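Local structure of leucine aminopeptidase (Legionella pneumophila, 5GNE) at residues A[123-126]-A[132-135]; A[233-238]-A[246-251]; A[63-68]-A[76-81]. The protein is a zinc-dependent hydrolase of the M28 peptidase family that probably acts as an aminopeptidase, removing residues from the N terminus of peptides. One frame throughout, in Å; residues are numbered along the deposited sequence.

Contact 1. Residues A[123-126]-A[132-135]; sequences SYIN and RTGV
The hydroxyl oxygen of Thr133, OG1, has two hydrogen-bond partners: it donates to the backbone carbonyl of Asn126, with Thr133 OG1 to Asn126 O at 2.8 Å, and it also bonds to the hydroxyl of Ser131. The donor approaches Asn126 O off its lone pairs, 48° above the carbonyl plane, with a C=O...OG1 angle of 131°. Thr133 places its hydroxyl between its own backbone N and carbonyl carbon (chi1 44°), which turns OG1 toward Asn126 and leaves CG2 for the apolar neighbours. The side-chain oxygen of Asn126 approaches as well, OD1 lying 3.2 Å from Thr133 OG1, but its hydrogen bonds go to Ser131 OG and to the backbone N of Ser128, the latter closing an Asx turn. Its amide nitrogen bonds to Gly197 O, so both ends of this buried amide are occupied and its rotation is fixed.

The methyl of Thr133 touches two apolar groups. Thr133 CG2 is 3.9 Å from Ile125 CG2 and 3.9 Å from Tyr124 CD1. The tyrosine and the threonine run past one another in opposite directions, and Thr133 O stands over one face of the Tyr124 ring, displaced toward its rim. His120 meets the same tyrosine edge-to-face, while Glu136, Ala137 and Trp140 flank it along the next turns of the helix.

Ser131 OG bonds in addition to Gly134 N, in the first turn of helix 132-151. The whole is a loop folded back on the start of the helix it precedes. Through Gly197 it is joined to the chain following zinc ligand His191, with the side chain of Asn126 about 13 Å from a zinc ion of the two-zinc site of an M28 peptidase.

Contact 2. Residues A[233-238]-A[246-251]; sequences IAYAAE and GYVVQD
Val248 sets CG1 against Ile233 and CG2 at the edge of the Tyr235 ring, with CG1 also near that ring. The valine belongs to helix 243-254, and its partners to strand 230-235 of the central mixed sheet. Helix and strand are the first two elements of a beta-alpha-beta crossover that ends in the parallel strand 259-264, with strand 185-191 lying between the two strands it connects. This is the alpha/beta core of the M28 zinc peptidases.

The placing of the two methyls follows from the valine torsion: CG1 is anti to the backbone N (chi1 173°), while CG2 lies beside that nitrogen and anti to the carbonyl carbon. CG2 therefore comes to the rim of the Tyr235 ring, near its plane, with Val248 CG2 to Tyr235 CD1 at 4.2 Å. The neighbouring ring atom faces the other branch, Tyr235 CE1 being 4.3 Å from Val248 CG1. The separations are those of ordinary van der Waals packing among three buried residues, and the interface is purely apolar.

The polar end of Tyr235 is satisfied elsewhere, its OH bonding to Trp321 NE1. That bond and the valine at the rim are consistent with a fixed ring beside the zinc ligand His191, whose side chain is about 4 Å away at the nearest atoms. Beyond the strand the chain turns to Glu238, seen to bind zinc in a structure of this protein though not a ligand in this model, which packs on His191 and Asp266. The helix thus backs the strand just ahead of the metal site.

On the CG1 branch, Ile233 is extended (chi2 179°), and the two side chains run antiparallel alongside each other, ending with Ile233 CD1 at 4.0 Å from Val248 CG1.

Contact 3. Residues A[63-68]-A[76-81]; sequences PYIQQT and KKLLDK
Leu78 leaves helix 75-81 pointing at helix 62-65, and its branched end does all the touching. The two short helices, joined by a tight turn and loop, pack on the four-stranded antiparallel sheet of the N-terminal region. From CB the leucine chain goes to CG, anti to the backbone N (chi1 177°), which carries the fork outward toward Ile65. Leu78 CB remains 5.4 Å from Ile65 CG2, and the two methyls make the close contacts. Leu78 CD1 reaches Ile65 CG2 at 3.8 Å and brushes the root of the neighbouring side chain, lying 4.3 Å from Tyr64 CB. Leu78 CD2 completes the grip on the same isoleucine methyl, at 4.1 Å from Ile65 CG2.

The side chains of Ile65 and Leu78 meet almost perpendicular, and both also pack on Phe35 of strand 33-38, so the small apolar cluster joins the two helices to that sheet. Tyr64 contributes only the start of its side chain here. Its hydroxyl bonds to Asn320 and Asn323 of helix 318-323, linking the helical pair to the peptidase core.

Residues 65 to 68 form a type I' beta turn, with Gln66 and Gln67 both at positive phi, which starts the reversal. Ile65 O receives two donors from Thr68: the backbone, with Thr68 N to Ile65 O at 3.0 Å, and the hydroxyl. The hydroxyl approaches close to the carbonyl direction, Thr68 OG1 lying 2.7 Å from Ile65 O with a C=O...OG1 angle of 159°, tilted 16° from the carbonyl plane.

How the contacts relate
From the N terminus, contact 3 closes first, joining the two helices that follow the four-stranded sheet. Contact 1 comes next, closing the short loop between helices 111-123 and 132-151, and contact 2 last, where strand 230-235 turns back through helix 243-254. The three loops follow in series, none nested or crossing. Contacts 2 and 3 touch, Pro63 CB lying 3.5 Å from Gly246 C, so the N-terminal region leans directly on the crossover helix. Contacts 1 and 2 stay about 7 Å apart at their nearest atoms, but Gln170 bridges them, its amide bonding to Gly134 O and to Ala237 N.

Contact 1. Residues A[123-126]-A[132-135]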
ATOM      1  N   SER A 123       9.559  16.482  -4.082  1.00 61.24           N
ATOM      2  CA  SER A 123      10.647  17.450  -3.996  1.00 64.98           C
ATOM      3  C   SER A 123      11.816  16.873  -3.185  1.00 65.01           C
ATOM      4  O   SER A 123      12.944  17.348  -3.301  1.00 74.30           O
ATOM      5  CB  SER A 123      10.168  18.775  -3.401  1.00 71.37           C
ATOM      6  OG  SER A 123      10.072  18.708  -1.990  1.00 90.48           O
ATOM      7  N   TYR A 124      11.547  15.871  -2.347  1.00 60.66           N
ATOM      8  CA  TYR A 124      12.625  15.147  -1.656  1.00 65.03           C
ATOM      9  C   TYR A 124      13.552  14.492  -2.666  1.00 62.23           C
ATOM     10  O   TYR A 124      13.107  14.042  -3.723  1.00 67.91           O
ATOM     11  CB  TYR A 124      12.080  14.063  -0.724  1.00 68.26           C
ATOM     12  CG  TYR A 124      11.316  14.550   0.483  1.00 65.54           C
ATOM     13  CD1 TYR A 124      11.973  15.134   1.567  1.00 58.81           C
ATOM     14  CD2 TYR A 124       9.936  14.392   0.556  1.00 70.42           C
ATOM     15  CE1 TYR A 124      11.264  15.558   2.685  1.00 61.98           C
ATOM     16  CE2 TYR A 124       9.221  14.810   1.658  1.00 66.44           C
ATOM     17  CZ  TYR A 124       9.883  15.388   2.722  1.00 66.13           C
ATOM     18  OH  TYR A 124       9.158  15.803   3.822  1.00 69.14           O
ATOM     19  N   ILE A 125      14.842  14.455  -2.355  1.00 67.14           N
ATOM     20  CA  ILE A 125      15.798  13.775  -3.225  1.00 73.93           C
ATOM     21  C   ILE A 125      15.393  12.299  -3.409  1.00 66.44           C
ATOM     22  O   ILE A 125      15.379  11.775  -4.527  1.00 69.99           O
ATOM     23  CB  ILE A 125      17.257  13.898  -2.684  1.00 70.52           C
ATOM     24  CG1 ILE A 125      18.230  13.130  -3.584  1.00 69.99           C
ATOM     25  CG2 ILE A 125      17.359  13.449  -1.224  1.00 62.31           C
ATOM     26  CD1 ILE A 125      18.310  13.687  -5.000  1.00 61.09           C
ATOM     27  N   ASN A 126      15.054  11.650  -2.300  1.00 56.79           N
ATOM     28  CA  ASN A 126      14.382  10.360  -2.309  1.00 47.52           C
ATOM     29  C   ASN A 126      13.594  10.279  -1.011  1.00 50.85           C
ATOM     30  O   ASN A 126      13.710  11.167  -0.173  1.00 63.07           O
ATOM     31  CB  ASN A 126      15.390   9.209  -2.423  1.00 57.21           C
ATOM     32  CG  ASN A 126      16.405   9.185  -1.265  1.00 56.84           C
ATOM     33  OD1 ASN A 126      16.023   9.099  -0.093  1.00 50.31           O
ATOM     34  ND2 ASN A 126      17.697   9.259  -1.596  1.00 52.56           N
ATOM     35  N   ARG A 132      17.558   9.978   5.669  1.00 71.18           N
ATOM     36  CA  ARG A 132      16.985  11.004   6.519  1.00 74.48           C
ATOM     37  C   ARG A 132      15.726  11.582   5.864  1.00 68.26           C
ATOM     38  O   ARG A 132      14.709  11.790   6.531  1.00 63.37           O
ATOM     39  CB  ARG A 132      18.035  12.079   6.820  1.00 81.20           C
ATOM     40  CG  ARG A 132      17.659  13.053   7.932  1.00 97.02           C
ATOM     41  CD  ARG A 132      17.154  12.267   9.164  1.00112.94           C
ATOM     42  NE  ARG A 132      16.679  13.104  10.279  1.00126.50           N
ATOM     43  CZ  ARG A 132      15.687  13.993  10.229  1.00126.67           C
ATOM     44  NH1 ARG A 132      15.071  14.235   9.095  1.00129.01           N
ATOM     45  NH2 ARG A 132      15.332  14.675  11.313  1.00122.84           N
ATOM     46  N   THR A 133      15.797  11.869   4.567  1.00 59.48           N
ATOM     47  CA  THR A 133      14.619  12.367   3.870  1.00 57.03           C
ATOM     48  C   THR A 133      13.478  11.373   3.949  1.00 60.68           C
ATOM     49  O   THR A 133      12.336  11.765   4.157  1.00 65.85           O
ATOM     50  CB  THR A 133      14.907  12.681   2.397  1.00 59.10           C
ATOM     51  OG1 THR A 133      15.689  11.625   1.822  1.00 65.89           O
ATOM     52  CG2 THR A 133      15.668  13.984   2.277  1.00 50.81           C
ATOM     53  N   GLY A 134      13.793  10.087   3.809  1.00 64.35           N
ATOM     54  CA  GLY A 134      12.808   9.034   3.985  1.00 51.89           C
ATOM     55  C   GLY A 134      12.112   9.097   5.336  1.00 49.74           C
ATOM     56  O   GLY A 134      10.912   8.868   5.433  1.00 54.14           O
ATOM     57  N   VAL A 135      12.862   9.433   6.378  1.00 49.41           N
ATOM     58  CA  VAL A 135      12.298   9.610   7.710  1.00 53.36           C
ATOM     59  C   VAL A 135      11.417  10.862   7.766  1.00 54.31           C
ATOM     60  O   VAL A 135      10.326  10.840   8.332  1.00 67.59           O
ATOM     61  CB  VAL A 135      13.417   9.692   8.778  1.00 57.61           C
ATOM     62  CG1 VAL A 135      12.855  10.106  10.135  1.00 45.83           C
ATOM     63  CG2 VAL A 135      14.178   8.360   8.849  1.00 47.56           C
TER

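Contact 2. Residues A[233-238]-A[246-251]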
ATOM      1  N   ILE A 233      -3.041   4.847   6.336  1.00 35.06           N
ATOM      2  CA  ILE A 233      -1.711   4.363   6.619  1.00 28.78           C
ATOM      3  C   ILE A 233      -0.665   4.706   5.563  1.00 31.41           C
ATOM      4  O   ILE A 233      -0.889   4.586   4.362  1.00 41.20           O
ATOM      5  CB  ILE A 233      -1.716   2.827   6.830  1.00 26.17           C
ATOM      6  CG1 ILE A 233      -2.755   2.449   7.899  1.00 28.72           C
ATOM      7  CG2 ILE A 233      -0.373   2.370   7.301  1.00 35.65           C
ATOM      8  CD1 ILE A 233      -2.880   0.995   8.169  1.00 26.07           C
ATOM      9  N   ALA A 234       0.480   5.164   6.040  1.00 32.84           N
ATOM     10  CA  ALA A 234       1.690   5.323   5.234  1.00 30.25           C
ATOM     11  C   ALA A 234       2.744   4.249   5.573  1.00 32.58           C
ATOM     12  O   ALA A 234       3.403   4.318   6.630  1.00 38.48           O
ATOM     13  CB  ALA A 234       2.265   6.718   5.439  1.00 33.17           C
ATOM     14  N   TYR A 235       2.870   3.242   4.717  1.00 35.39           N
ATOM     15  CA  TYR A 235       3.825   2.165   4.940  1.00 37.78           C
ATOM     16  C   TYR A 235       5.253   2.601   4.686  1.00 42.64           C
ATOM     17  O   TYR A 235       5.572   3.183   3.644  1.00 36.42           O
ATOM     18  CB  TYR A 235       3.519   0.947   4.043  1.00 31.38           C
ATOM     19  CG  TYR A 235       2.092   0.451   4.133  1.00 32.62           C
ATOM     20  CD1 TYR A 235       1.619  -0.112   5.302  1.00 32.35           C
ATOM     21  CD2 TYR A 235       1.212   0.575   3.061  1.00 32.04           C
ATOM     22  CE1 TYR A 235       0.310  -0.571   5.404  1.00 32.00           C
ATOM     23  CE2 TYR A 235      -0.098   0.114   3.156  1.00 26.78           C
ATOM     24  CZ  TYR A 235      -0.543  -0.463   4.325  1.00 28.30           C
ATOM     25  OH  TYR A 235      -1.839  -0.917   4.426  1.00 35.06           O
ATOM     26  N   ALA A 236       6.126   2.280   5.631  1.00 39.94           N
ATOM     27  CA  ALA A 236       7.562   2.415   5.405  1.00 41.22           C
ATOM     28  C   ALA A 236       8.056   1.255   4.537  1.00 36.04           C
ATOM     29  O   ALA A 236       7.408   0.234   4.448  1.00 30.59           O
ATOM     30  CB  ALA A 236       8.289   2.428   6.721  1.00 35.34           C
ATOM     31  N   ALA A 237       9.203   1.438   3.899  1.00 35.19           N
ATOM     32  CA  ALA A 237      10.002   0.339   3.377  1.00 34.53           C
ATOM     33  C   ALA A 237       9.281  -0.674   2.487  1.00 41.65           C
ATOM     34  O   ALA A 237       9.644  -1.871   2.461  1.00 37.94           O
ATOM     35  CB  ALA A 237      10.630  -0.407   4.573  1.00 37.84           C
ATOM     36  N   GLU A 238       8.287  -0.222   1.735  1.00 35.66           N
ATOM     37  CA  GLU A 238       7.629  -1.144   0.810  1.00 35.39           C
ATOM     38  C   GLU A 238       8.625  -1.651  -0.233  1.00 34.15           C
ATOM     39  O   GLU A 238       8.513  -2.769  -0.725  1.00 36.33           O
ATOM     40  CB  GLU A 238       6.431  -0.483   0.147  1.00 31.36           C
ATOM     41  CG  GLU A 238       5.625  -1.387  -0.777  1.00 30.90           C
ATOM     42  CD  GLU A 238       6.134  -1.369  -2.217  1.00 42.38           C
ATOM     43  OE1 GLU A 238       7.049  -0.564  -2.528  1.00 43.49           O
ATOM     44  OE2 GLU A 238       5.617  -2.155  -3.042  1.00 36.68           O
ATOM     45  N   GLY A 246       4.308  -5.280   6.682  1.00 33.84           N
ATOM     46  CA  GLY A 246       4.504  -6.466   7.500  1.00 38.22           C
ATOM     47  C   GLY A 246       4.320  -6.128   8.969  1.00 38.57           C
ATOM     48  O   GLY A 246       3.422  -6.629   9.650  1.00 33.39           O
ATOM     49  N   TYR A 247       5.172  -5.238   9.456  1.00 39.74           N
ATOM     50  CA  TYR A 247       5.066  -4.777  10.835  1.00 44.81           C
ATOM     51  C   TYR A 247       3.709  -4.174  11.165  1.00 47.92           C
ATOM     52  O   TYR A 247       3.162  -4.456  12.226  1.00 48.30           O
ATOM     53  CB  TYR A 247       6.185  -3.785  11.134  1.00 39.51           C
ATOM     54  CG  TYR A 247       7.505  -4.495  11.253  1.00 48.01           C
ATOM     55  CD1 TYR A 247       7.677  -5.494  12.216  1.00 47.67           C
ATOM     56  CD2 TYR A 247       8.571  -4.192  10.421  1.00 42.72           C
ATOM     57  CE1 TYR A 247       8.880  -6.159  12.349  1.00 47.46           C
ATOM     58  CE2 TYR A 247       9.775  -4.853  10.550  1.00 52.09           C
ATOM     59  CZ  TYR A 247       9.922  -5.838  11.518  1.00 55.22           C
ATOM     60  OH  TYR A 247      11.111  -6.502  11.658  1.00 68.48           O
ATOM     61  N   VAL A 248       3.161  -3.360  10.262  1.00 44.46           N
ATOM     62  CA  VAL A 248       1.855  -2.767  10.527  1.00 40.65           C
ATOM     63  C   VAL A 248       0.762  -3.846  10.703  1.00 41.09           C
ATOM     64  O   VAL A 248      -0.080  -3.746  11.607  1.00 47.63           O
ATOM     65  CB  VAL A 248       1.450  -1.771   9.432  1.00 31.67           C
ATOM     66  CG1 VAL A 248       0.025  -1.310   9.648  1.00 26.81           C
ATOM     67  CG2 VAL A 248       2.386  -0.576   9.443  1.00 29.29           C
ATOM     68  N   VAL A 249       0.735  -4.844   9.831  1.00 34.91           N
ATOM     69  CA  VAL A 249      -0.282  -5.882   9.943  1.00 39.32           C
ATOM     70  C   VAL A 249      -0.123  -6.664  11.252  1.00 47.82           C
ATOM     71  O   VAL A 249      -1.108  -6.956  11.956  1.00 52.72           O
ATOM     72  CB  VAL A 249      -0.246  -6.855   8.745  1.00 31.07           C
ATOM     73  CG1 VAL A 249      -1.271  -7.927   8.949  1.00 28.12           C
ATOM     74  CG2 VAL A 249      -0.575  -6.087   7.472  1.00 30.08           C
ATOM     75  N   GLN A 250       1.121  -6.961  11.596  1.00 44.40           N
ATOM     76  CA  GLN A 250       1.417  -7.590  12.871  1.00 53.25           C
ATOM     77  C   GLN A 250       0.927  -6.700  14.032  1.00 53.59           C
ATOM     78  O   GLN A 250       0.377  -7.212  15.017  1.00 57.44           O
ATOM     79  CB  GLN A 250       2.919  -7.888  12.984  1.00 43.79           C
ATOM     80  CG  GLN A 250       3.382  -8.926  11.964  1.00 55.22           C
ATOM     81  CD  GLN A 250       2.663 -10.271  12.105  1.00 64.48           C
ATOM     82  OE1 GLN A 250       2.654 -10.875  13.182  1.00 83.55           O
ATOM     83  NE2 GLN A 250       2.062 -10.745  11.013  1.00 55.82           N
ATOM     84  N   ASP A 251       1.107  -5.388  13.915  1.00 43.52           N
ATOM     85  CA  ASP A 251       0.649  -4.477  14.968  1.00 44.52           C
ATOM     86  C   ASP A 251      -0.879  -4.500  15.110  1.00 49.82           C
ATOM     87  O   ASP A 251      -1.405  -4.510  16.232  1.00 54.08           O
ATOM     88  CB  ASP A 251       1.134  -3.056  14.689  1.00 46.00           C
ATOM     89  CG  ASP A 251       0.853  -2.105  15.839  1.00 61.02           C
ATOM     90  OD1 ASP A 251       1.600  -2.182  16.841  1.00 67.38           O
ATOM     91  OD2 ASP A 251      -0.067  -1.258  15.741  1.00 60.79           O
TER

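Contact 3. Residues A[63-68]-A[76-81]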
ATOM      1  N   PRO A  63       8.665  -9.836   9.668  1.00 47.95           N
ATOM      2  CA  PRO A  63       7.480  -9.538  10.479  1.00 40.67           C
ATOM      3  C   PRO A  63       6.701 -10.789  10.871  1.00 37.13           C
ATOM      4  O   PRO A  63       5.961 -10.728  11.824  1.00 45.09           O
ATOM      5  CB  PRO A  63       6.630  -8.662   9.549  1.00 39.99           C
ATOM      6  CG  PRO A  63       7.623  -8.037   8.623  1.00 38.95           C
ATOM      7  CD  PRO A  63       8.640  -9.110   8.382  1.00 36.00           C
ATOM      8  N   TYR A  64       6.856 -11.896  10.155  1.00 33.28           N
ATOM      9  CA  TYR A  64       6.117 -13.103  10.504  1.00 33.74           C
ATOM     10  C   TYR A  64       6.830 -13.968  11.556  1.00 40.22           C
ATOM     11  O   TYR A  64       6.181 -14.709  12.304  1.00 51.24           O
ATOM     12  CB  TYR A  64       5.832 -13.952   9.244  1.00 34.58           C
ATOM     13  CG  TYR A  64       5.007 -13.240   8.172  1.00 44.52           C
ATOM     14  CD1 TYR A  64       3.628 -13.345   8.154  1.00 33.20           C
ATOM     15  CD2 TYR A  64       5.614 -12.443   7.198  1.00 43.78           C
ATOM     16  CE1 TYR A  64       2.887 -12.721   7.194  1.00 36.48           C
ATOM     17  CE2 TYR A  64       4.871 -11.803   6.218  1.00 35.03           C
ATOM     18  CZ  TYR A  64       3.504 -11.948   6.225  1.00 43.82           C
ATOM     19  OH  TYR A  64       2.741 -11.309   5.270  1.00 52.82           O
ATOM     20  N   ILE A  65       8.151 -13.870  11.637  1.00 33.39           N
ATOM     21  CA  ILE A  65       8.917 -14.776  12.485  1.00 40.14           C
ATOM     22  C   ILE A  65       9.830 -14.082  13.501  1.00 46.64           C
ATOM     23  O   ILE A  65      10.359 -14.740  14.406  1.00 55.95           O
ATOM     24  CB  ILE A  65       9.765 -15.726  11.630  1.00 38.80           C
ATOM     25  CG1 ILE A  65      10.753 -14.958  10.753  1.00 34.76           C
ATOM     26  CG2 ILE A  65       8.883 -16.574  10.771  1.00 32.09           C
ATOM     27  CD1 ILE A  65      11.605 -15.892   9.929  1.00 34.38           C
ATOM     28  N   GLN A  66       9.999 -12.768  13.356  1.00 49.69           N
ATOM     29  CA  GLN A  66      10.671 -11.928  14.365  1.00 60.72           C
ATOM     30  C   GLN A  66      11.880 -12.521  15.054  1.00 61.98           C
ATOM     31  O   GLN A  66      11.770 -12.675  16.274  1.00 79.70           O
ATOM     32  CB  GLN A  66       9.734 -11.563  15.539  1.00 74.21           C
ATOM     33  CG  GLN A  66       8.386 -10.945  15.246  1.00 88.54           C
ATOM     34  CD  GLN A  66       7.256 -11.977  15.268  1.00 91.48           C
ATOM     35  OE1 GLN A  66       7.488 -13.183  15.171  1.00 92.36           O
ATOM     36  NE2 GLN A  66       6.024 -11.495  15.380  1.00 91.81           N
ATOM     37  N   GLN A  67      12.961 -12.897  14.359  1.00 59.81           N
ATOM     38  CA  GLN A  67      14.232 -13.223  15.045  1.00 69.90           C
ATOM     39  C   GLN A  67      14.185 -14.653  15.682  1.00 56.81           C
ATOM     40  O   GLN A  67      15.197 -15.176  16.136  1.00 48.49           O
ATOM     41  CB  GLN A  67      14.483 -12.099  16.099  1.00 70.08           C
ATOM     42  CG  GLN A  67      14.408 -10.587  15.498  1.00 77.53           C
ATOM     43  CD  GLN A  67      15.224 -10.277  14.253  1.00 91.22           C
ATOM     44  OE1 GLN A  67      16.371  -9.819  14.374  1.00116.47           O
ATOM     45  NE2 GLN A  67      14.773 -10.788  13.091  1.00 97.94           N
ATOM     46  N   THR A  68      13.023 -15.309  15.644  1.00 43.83           N
ATOM     47  CA  THR A  68      12.904 -16.724  15.991  1.00 38.66           C
ATOM     48  C   THR A  68      13.912 -17.533  15.205  1.00 44.43           C
ATOM     49  O   THR A  68      14.044 -17.385  13.970  1.00 42.69           O
ATOM     50  CB  THR A  68      11.512 -17.268  15.716  1.00 50.54           C
ATOM     51  OG1 THR A  68      10.568 -16.501  16.470  1.00 46.62           O
ATOM     52  CG2 THR A  68      11.412 -18.737  16.140  1.00 37.77           C
ATOM     53  N   LYS A  76       8.767 -25.168   6.303  1.00 36.71           N
ATOM     54  CA  LYS A  76       7.984 -25.539   5.144  1.00 40.61           C
ATOM     55  C   LYS A  76       6.563 -25.015   5.251  1.00 39.93           C
ATOM     56  O   LYS A  76       5.979 -24.598   4.255  1.00 48.51           O
ATOM     57  CB  LYS A  76       7.989 -27.050   4.938  1.00 62.71           C
ATOM     58  CG  LYS A  76       9.387 -27.579   4.719  1.00 73.89           C
ATOM     59  CD  LYS A  76       9.404 -28.949   4.087  1.00 80.59           C
ATOM     60  CE  LYS A  76      10.781 -29.179   3.489  1.00 90.21           C
ATOM     61  NZ  LYS A  76      11.207 -27.985   2.665  1.00 78.63           N
ATOM     62  N   LYS A  77       6.000 -25.016   6.453  1.00 44.38           N
ATOM     63  CA  LYS A  77       4.643 -24.519   6.592  1.00 46.37           C
ATOM     64  C   LYS A  77       4.643 -23.003   6.369  1.00 45.80           C
ATOM     65  O   LYS A  77       3.732 -22.445   5.734  1.00 48.24           O
ATOM     66  CB  LYS A  77       4.048 -24.871   7.946  1.00 42.03           C
ATOM     67  CG  LYS A  77       2.521 -24.692   7.943  1.00 48.98           C
ATOM     68  CD  LYS A  77       1.940 -24.962   9.310  1.00 68.27           C
ATOM     69  CE  LYS A  77       1.812 -26.435   9.608  1.00 73.12           C
ATOM     70  NZ  LYS A  77       1.062 -26.613  10.877  1.00 79.21           N
ATOM     71  N   LEU A  78       5.688 -22.349   6.858  1.00 35.97           N
ATOM     72  CA  LEU A  78       5.848 -20.919   6.647  1.00 39.89           C
ATOM     73  C   LEU A  78       5.922 -20.620   5.149  1.00 44.55           C
ATOM     74  O   LEU A  78       5.211 -19.757   4.621  1.00 50.72           O
ATOM     75  CB  LEU A  78       7.104 -20.417   7.351  1.00 38.92           C
ATOM     76  CG  LEU A  78       7.400 -18.934   7.113  1.00 48.23           C
ATOM     77  CD1 LEU A  78       6.640 -18.051   8.092  1.00 45.33           C
ATOM     78  CD2 LEU A  78       8.895 -18.679   7.244  1.00 42.23           C
ATOM     79  N   LEU A  79       6.798 -21.354   4.475  1.00 38.54           N
ATOM     80  CA  LEU A  79       7.029 -21.160   3.071  1.00 34.55           C
ATOM     81  C   LEU A  79       5.756 -21.388   2.260  1.00 45.52           C
ATOM     82  O   LEU A  79       5.414 -20.585   1.381  1.00 49.04           O
ATOM     83  CB  LEU A  79       8.148 -22.087   2.591  1.00 37.08           C
ATOM     84  CG  LEU A  79       8.311 -22.031   1.058  1.00 40.11           C
ATOM     85  CD1 LEU A  79       8.670 -20.599   0.601  1.00 31.13           C
ATOM     86  CD2 LEU A  79       9.369 -23.013   0.593  1.00 38.43           C
ATOM     87  N   ASP A  80       5.035 -22.457   2.576  1.00 41.73           N
ATOM     88  CA  ASP A  80       3.788 -22.756   1.872  1.00 46.24           C
ATOM     89  C   ASP A  80       2.719 -21.690   2.098  1.00 44.99           C
ATOM     90  O   ASP A  80       2.060 -21.250   1.155  1.00 53.37           O
ATOM     91  CB  ASP A  80       3.242 -24.137   2.279  1.00 60.89           C
ATOM     92  CG  ASP A  80       1.851 -24.406   1.716  1.00 86.16           C
ATOM     93  OD1 ASP A  80       1.736 -24.698   0.504  1.00 99.09           O
ATOM     94  OD2 ASP A  80       0.866 -24.317   2.482  1.00 97.03           O
ATOM     95  N   LYS A  81       2.538 -21.271   3.340  1.00 34.55           N
ATOM     96  CA  LYS A  81       1.420 -20.404   3.648  1.00 45.96           C
ATOM     97  C   LYS A  81       1.647 -18.957   3.204  1.00 43.33           C
ATOM     98  O   LYS A  81       0.681 -18.250   2.942  1.00 45.59           O
ATOM     99  CB  LYS A  81       1.115 -20.459   5.159  1.00 50.73           C
ATOM    100  CG  LYS A  81      -0.344 -20.841   5.491  1.00 71.45           C
ATOM    101  CD  LYS A  81      -0.641 -22.348   5.302  1.00 82.71           C
ATOM    102  CE  LYS A  81      -1.989 -22.763   5.922  1.00 87.17           C
ATOM    103  NZ  LYS A  81      -2.797 -23.652   5.028  1.00 90.85           N
TER